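Local coordinates for DNA fragmentation factor subunit beta (Mus musculus, PDB 1V0D), which is a nuclease that fragments DNA and condenses chromatin during apoptosis, once caspases have activated it, at residues A[224-229]-A[241-246]; A[154-159]-A[209-214]. All blocks are in the same frame, centred on the assembly; numbering follows the deposited sequence.

Interaction 1 (A[224-229]-A[241-246]). With ZN (zinc ion), chain B.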
# COMPACT_ATOMS: atom_id res chain seq x y z
N GLU A 224 -22.19 -6.59 6.62
CA GLU A 224 -21.57 -5.85 7.72
C GLU A 224 -20.32 -5.12 7.23
O GLU A 224 -19.74 -4.31 7.95
CB GLU A 224 -21.20 -6.78 8.89
CG GLU A 224 -22.37 -7.33 9.67
CD GLU A 224 -23.29 -8.21 8.83
OE1 GLU A 224 -22.79 -9.21 8.24
OE2 GLU A 224 -24.51 -7.92 8.76
N GLY A 225 -19.89 -5.43 6.01
CA GLY A 225 -18.71 -4.79 5.46
C GLY A 225 -17.43 -5.60 5.52
O GLY A 225 -16.35 -5.05 5.29
N TRP A 226 -17.52 -6.90 5.80
CA TRP A 226 -16.33 -7.75 5.87
C TRP A 226 -15.87 -8.37 4.54
O TRP A 226 -16.62 -9.13 3.91
CB TRP A 226 -16.52 -8.88 6.88
CG TRP A 226 -16.38 -8.45 8.30
CD1 TRP A 226 -17.38 -8.11 9.17
CD2 TRP A 226 -15.15 -8.29 9.01
NE1 TRP A 226 -16.85 -7.75 10.38
CE2 TRP A 226 -15.48 -7.85 10.32
CE3 TRP A 226 -13.80 -8.47 8.68
CZ2 TRP A 226 -14.51 -7.58 11.29
CZ3 TRP A 226 -12.83 -8.20 9.64
CH2 TRP A 226 -13.19 -7.77 10.93
N PHE A 227 -14.65 -8.06 4.11
CA PHE A 227 -14.09 -8.61 2.88
C PHE A 227 -13.07 -9.69 3.21
O PHE A 227 -12.33 -9.57 4.19
CB PHE A 227 -13.40 -7.53 2.05
CG PHE A 227 -14.30 -6.42 1.61
CD1 PHE A 227 -14.69 -5.42 2.50
CD2 PHE A 227 -14.75 -6.35 0.29
CE1 PHE A 227 -15.50 -4.35 2.08
CE2 PHE A 227 -15.56 -5.29 -0.14
CZ PHE A 227 -15.94 -4.29 0.75
N SER A 228 -13.03 -10.74 2.40
CA SER A 228 -12.09 -11.84 2.61
C SER A 228 -11.13 -11.90 1.46
O SER A 228 -11.53 -11.81 0.29
CB SER A 228 -12.81 -13.17 2.71
OG SER A 228 -13.45 -13.31 3.97
N CYS A 229 -9.85 -12.06 1.76
CA CYS A 229 -8.86 -12.15 0.70
C CYS A 229 -9.22 -13.41 -0.09
O CYS A 229 -9.53 -14.45 0.50
CB CYS A 229 -7.46 -12.28 1.30
SG CYS A 229 -6.17 -12.34 0.06
N LYS A 241 -5.76 -16.35 5.43
CA LYS A 241 -7.12 -15.99 5.83
C LYS A 241 -7.27 -14.52 6.19
O LYS A 241 -7.79 -14.17 7.25
CB LYS A 241 -7.57 -16.86 7.00
CG LYS A 241 -7.69 -18.32 6.62
CD LYS A 241 -8.45 -19.08 7.68
CE LYS A 241 -8.65 -20.53 7.29
NZ LYS A 241 -9.38 -21.25 8.37
N HIS A 242 -6.81 -13.66 5.28
CA HIS A 242 -6.87 -12.22 5.45
C HIS A 242 -8.29 -11.71 5.32
O HIS A 242 -9.02 -12.13 4.42
CB HIS A 242 -6.05 -11.54 4.36
CG HIS A 242 -4.60 -11.90 4.37
ND1 HIS A 242 -3.92 -12.25 3.22
CD2 HIS A 242 -3.68 -11.89 5.36
CE1 HIS A 242 -2.65 -12.43 3.50
NE2 HIS A 242 -2.47 -12.22 4.79
N SER A 243 -8.68 -10.80 6.20
CA SER A 243 -10.01 -10.19 6.11
C SER A 243 -9.83 -8.72 6.48
O SER A 243 -8.76 -8.31 6.91
CB SER A 243 -11.01 -10.88 7.05
OG SER A 243 -10.76 -10.59 8.42
N ILE A 244 -10.88 -7.93 6.30
CA ILE A 244 -10.77 -6.52 6.62
C ILE A 244 -12.14 -5.88 6.52
O ILE A 244 -12.92 -6.20 5.61
CB ILE A 244 -9.82 -5.81 5.63
CG1 ILE A 244 -9.59 -4.36 6.07
CG2 ILE A 244 -10.40 -5.86 4.21
CD1 ILE A 244 -8.59 -3.59 5.21
N ASN A 245 -12.44 -4.98 7.45
CA ASN A 245 -13.73 -4.29 7.42
C ASN A 245 -13.46 -2.80 7.36
O ASN A 245 -13.41 -2.12 8.39
CB ASN A 245 -14.57 -4.64 8.64
CG ASN A 245 -16.01 -4.15 8.52
OD1 ASN A 245 -16.94 -4.78 9.04
ND2 ASN A 245 -16.20 -3.01 7.85
N PRO A 246 -13.29 -2.26 6.15
CA PRO A 246 -13.01 -0.83 5.96
C PRO A 246 -14.07 0.08 6.57
O PRO A 246 -13.84 1.28 6.70
CB PRO A 246 -12.94 -0.70 4.44
CG PRO A 246 -13.91 -1.75 3.97
CD PRO A 246 -13.56 -2.92 4.86
ZN ZN B . -4.53 -13.39 1.41
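Cys229 and His242 bind the same zinc ion at one end of a short antiparallel beta hairpin, the pair of strands 227-228 and 243-244. SG of Cys229 lies 2.4 Å from the zinc and ND1 of His242 2.2 Å from it; Cys238, in the connecting loop, and Cys307 complete a four-ligand site. SG stands anti to the backbone N of Cys229 (chi1 -178°), which carries it toward the metal, in the plane of the imidazole and at its edge. The other imidazole nitrogen, NE2, is hydrogen-bonded to Glu251 of the second subunit, so this ring joins the zinc site to that subunit. The backbone ties the two ligands together too: N of Cys229 donates to O of His242 at 2.8 Å, almost straight. In the strand pair itself, N of Phe227 donates to O of Ile244 at 3.0 Å, and the return bond from Ile244 N to Phe227 O is bent and weak.

Away from the metal, CB of Asn245 sits over one face of the Trp226 indole, 3.7 Å from the centroid of the six-membered ring, in a CH-pi contact, the amide plane standing steeply to the ring (76°), while OG of Ser243 approaches CZ3 obliquely. Replacing Trp226 with an alanine takes away the indole face and would probably leave Asn245 CB without its CH-pi partner and open a gap beside Ser243 and Lys120 of the second subunit. The side chains of Phe227 and Ile244 lie together on one face of the sheet, CB of Phe227 touching CG2 of Ile244. The Phe227 and Pro246 side chains cross at about a right angle, with CG of Pro246 3.6 Å from CE1 of Phe227.

Interaction 2 (A[154-159]-A[209-214])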
# COMPACT_ATOMS: atom_id res chain seq x y z
N ASN A 154 -21.97 9.41 3.71
CA ASN A 154 -22.15 8.00 4.04
C ASN A 154 -20.90 7.17 3.80
O ASN A 154 -20.10 7.48 2.92
CB ASN A 154 -23.31 7.45 3.21
CG ASN A 154 -23.77 6.10 3.69
OD1 ASN A 154 -24.60 5.44 3.05
ND2 ASN A 154 -23.24 5.67 4.83
N LYS A 155 -20.72 6.11 4.59
CA LYS A 155 -19.57 5.22 4.42
C LYS A 155 -19.68 4.40 3.12
O LYS A 155 -18.79 4.46 2.26
CB LYS A 155 -19.44 4.27 5.61
CG LYS A 155 -18.93 4.91 6.89
CD LYS A 155 -18.76 3.86 7.98
CE LYS A 155 -18.31 4.49 9.28
NZ LYS A 155 -18.37 3.50 10.39
N SER A 156 -20.76 3.64 2.99
CA SER A 156 -20.98 2.83 1.79
C SER A 156 -20.74 3.70 0.58
O SER A 156 -20.10 3.29 -0.38
CB SER A 156 -22.42 2.30 1.73
OG SER A 156 -22.64 1.29 2.70
N GLY A 157 -21.25 4.92 0.65
CA GLY A 157 -21.12 5.85 -0.45
C GLY A 157 -19.69 6.12 -0.83
O GLY A 157 -19.35 6.15 -2.01
N TYR A 158 -18.83 6.32 0.16
CA TYR A 158 -17.44 6.60 -0.14
C TYR A 158 -16.79 5.37 -0.75
O TYR A 158 -16.16 5.47 -1.81
CB TYR A 158 -16.67 7.01 1.12
CG TYR A 158 -15.19 7.13 0.86
CD1 TYR A 158 -14.68 8.15 0.05
CD2 TYR A 158 -14.30 6.19 1.37
CE1 TYR A 158 -13.31 8.21 -0.26
CE2 TYR A 158 -12.93 6.24 1.07
CZ TYR A 158 -12.45 7.25 0.26
OH TYR A 158 -11.12 7.28 -0.03
N LEU A 159 -16.94 4.22 -0.10
CA LEU A 159 -16.37 2.97 -0.60
C LEU A 159 -16.87 2.64 -2.01
O LEU A 159 -16.14 2.09 -2.83
CB LEU A 159 -16.67 1.83 0.37
CG LEU A 159 -15.47 1.35 1.18
CD1 LEU A 159 -14.57 2.51 1.58
CD2 LEU A 159 -15.96 0.63 2.41
N TYR A 209 -19.46 -3.35 -5.92
CA TYR A 209 -18.58 -4.34 -5.32
C TYR A 209 -18.12 -4.02 -3.91
O TYR A 209 -17.95 -4.92 -3.10
CB TYR A 209 -17.33 -4.56 -6.19
CG TYR A 209 -17.56 -5.29 -7.49
CD1 TYR A 209 -18.65 -6.15 -7.65
CD2 TYR A 209 -16.67 -5.16 -8.56
CE1 TYR A 209 -18.84 -6.86 -8.84
CE2 TYR A 209 -16.85 -5.86 -9.75
CZ TYR A 209 -17.94 -6.70 -9.88
OH TYR A 209 -18.12 -7.40 -11.05
N PHE A 210 -17.93 -2.73 -3.59
CA PHE A 210 -17.45 -2.36 -2.26
C PHE A 210 -18.48 -1.94 -1.24
O PHE A 210 -18.15 -1.84 -0.06
CB PHE A 210 -16.41 -1.24 -2.34
CG PHE A 210 -15.06 -1.67 -2.83
CD1 PHE A 210 -14.83 -2.98 -3.23
CD2 PHE A 210 -14.02 -0.75 -2.91
CE1 PHE A 210 -13.59 -3.36 -3.72
CE2 PHE A 210 -12.78 -1.12 -3.40
CZ PHE A 210 -12.56 -2.43 -3.80
N ASP A 211 -19.71 -1.70 -1.65
CA ASP A 211 -20.68 -1.25 -0.66
C ASP A 211 -21.66 -2.30 -0.13
O ASP A 211 -22.41 -2.92 -0.88
CB ASP A 211 -21.40 0.01 -1.18
CG ASP A 211 -22.88 -0.19 -1.42
OD1 ASP A 211 -23.25 -0.50 -2.57
OD2 ASP A 211 -23.68 -0.01 -0.47
N ARG A 212 -21.59 -2.52 1.19
CA ARG A 212 -22.47 -3.45 1.85
C ARG A 212 -23.86 -2.92 1.59
O ARG A 212 -24.02 -1.85 0.99
CB ARG A 212 -22.16 -3.49 3.35
CG ARG A 212 -22.11 -2.13 4.05
CD ARG A 212 -21.66 -2.26 5.52
NE ARG A 212 -21.76 -0.99 6.25
CZ ARG A 212 -21.30 -0.79 7.49
NH1 ARG A 212 -20.69 -1.77 8.16
NH2 ARG A 212 -21.46 0.39 8.07
N GLY A 213 -24.89 -3.62 2.01
CA GLY A 213 -26.21 -3.08 1.73
C GLY A 213 -26.53 -2.99 0.24
O GLY A 213 -27.31 -2.15 -0.18
N ALA A 214 -25.91 -3.85 -0.57
CA ALA A 214 -26.19 -3.89 -2.00
C ALA A 214 -26.64 -5.33 -2.26
O ALA A 214 -26.39 -6.21 -1.43
CB ALA A 214 -24.93 -3.56 -2.80
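Phe210 meets Leu159 where an irregular loop, 209-214, packs on the first turn of helix 155-175, which Asn154 precedes at the N-cap position. The contact is made by van der Waals packing, with the polar ends of the side chains bonded elsewhere. CB of Phe210 rests 3.4 Å from the carbonyl O of Leu159 and 4.1 Å from CB of Leu159. With CG anti to its own carbonyl carbon (chi1 -75°), the phenyl ring presents its edge to that carbonyl of Leu159, CD2 lying 3.5 Å from Leu159 O, and the rest of the ring runs on along the same helix to Cys163 and Arg166. The Phe210 carbonyl O accepts from the hydroxyl of Tyr247, which also bonds to N of Arg212 and so holds the loop backbone on both sides of Asp211.

Asp211 comes next and meets Ser156, about one helical turn before Leu159. Its OD2 lies 3.4 Å from CB of Ser156, and its CB lies alongside the carbonyl O of Ser156. The serine hydroxyl is hydrogen-bonded to Glu136.

Arg212 then passes the same serine: its CG is 3.7 Å from Ser156 OG, and the chain is extended from CG to NE, which carries the guanidinium past Ser156, with OG at its edge. NH2 forms a salt bridge with Glu136, so one carboxylate serves both the arginine and the serine and probably helps to fix their relative positions. Lys155 is turned to Asp141 and the Tyr247 carbonyl, and its CD comes within 4.4 Å of Arg212 NH2.

Both contacts are buried, but they share no strand or helix and differ in chemistry. Interaction 1 pairs strands 227-228 and 243-244 through zinc coordination and backbone hydrogen bonds, and its His242 end reaches the second subunit. Interaction 2 sets the 209-214 loop on helix 155-175 through apolar and mixed packing, with its basic groups answered by Glu136 and Asp141, and no other chain of the assembly touches it. Their centres lie 13 Å apart and they meet directly: Arg212 NH1 is 2.7 Å from Glu224 O, a probable hydrogen bond, and CG of Pro246 packs on CD2 of Leu159. Phe227 CZ also reaches Phe210 O, so the hairpin sits against the loop and the helix start.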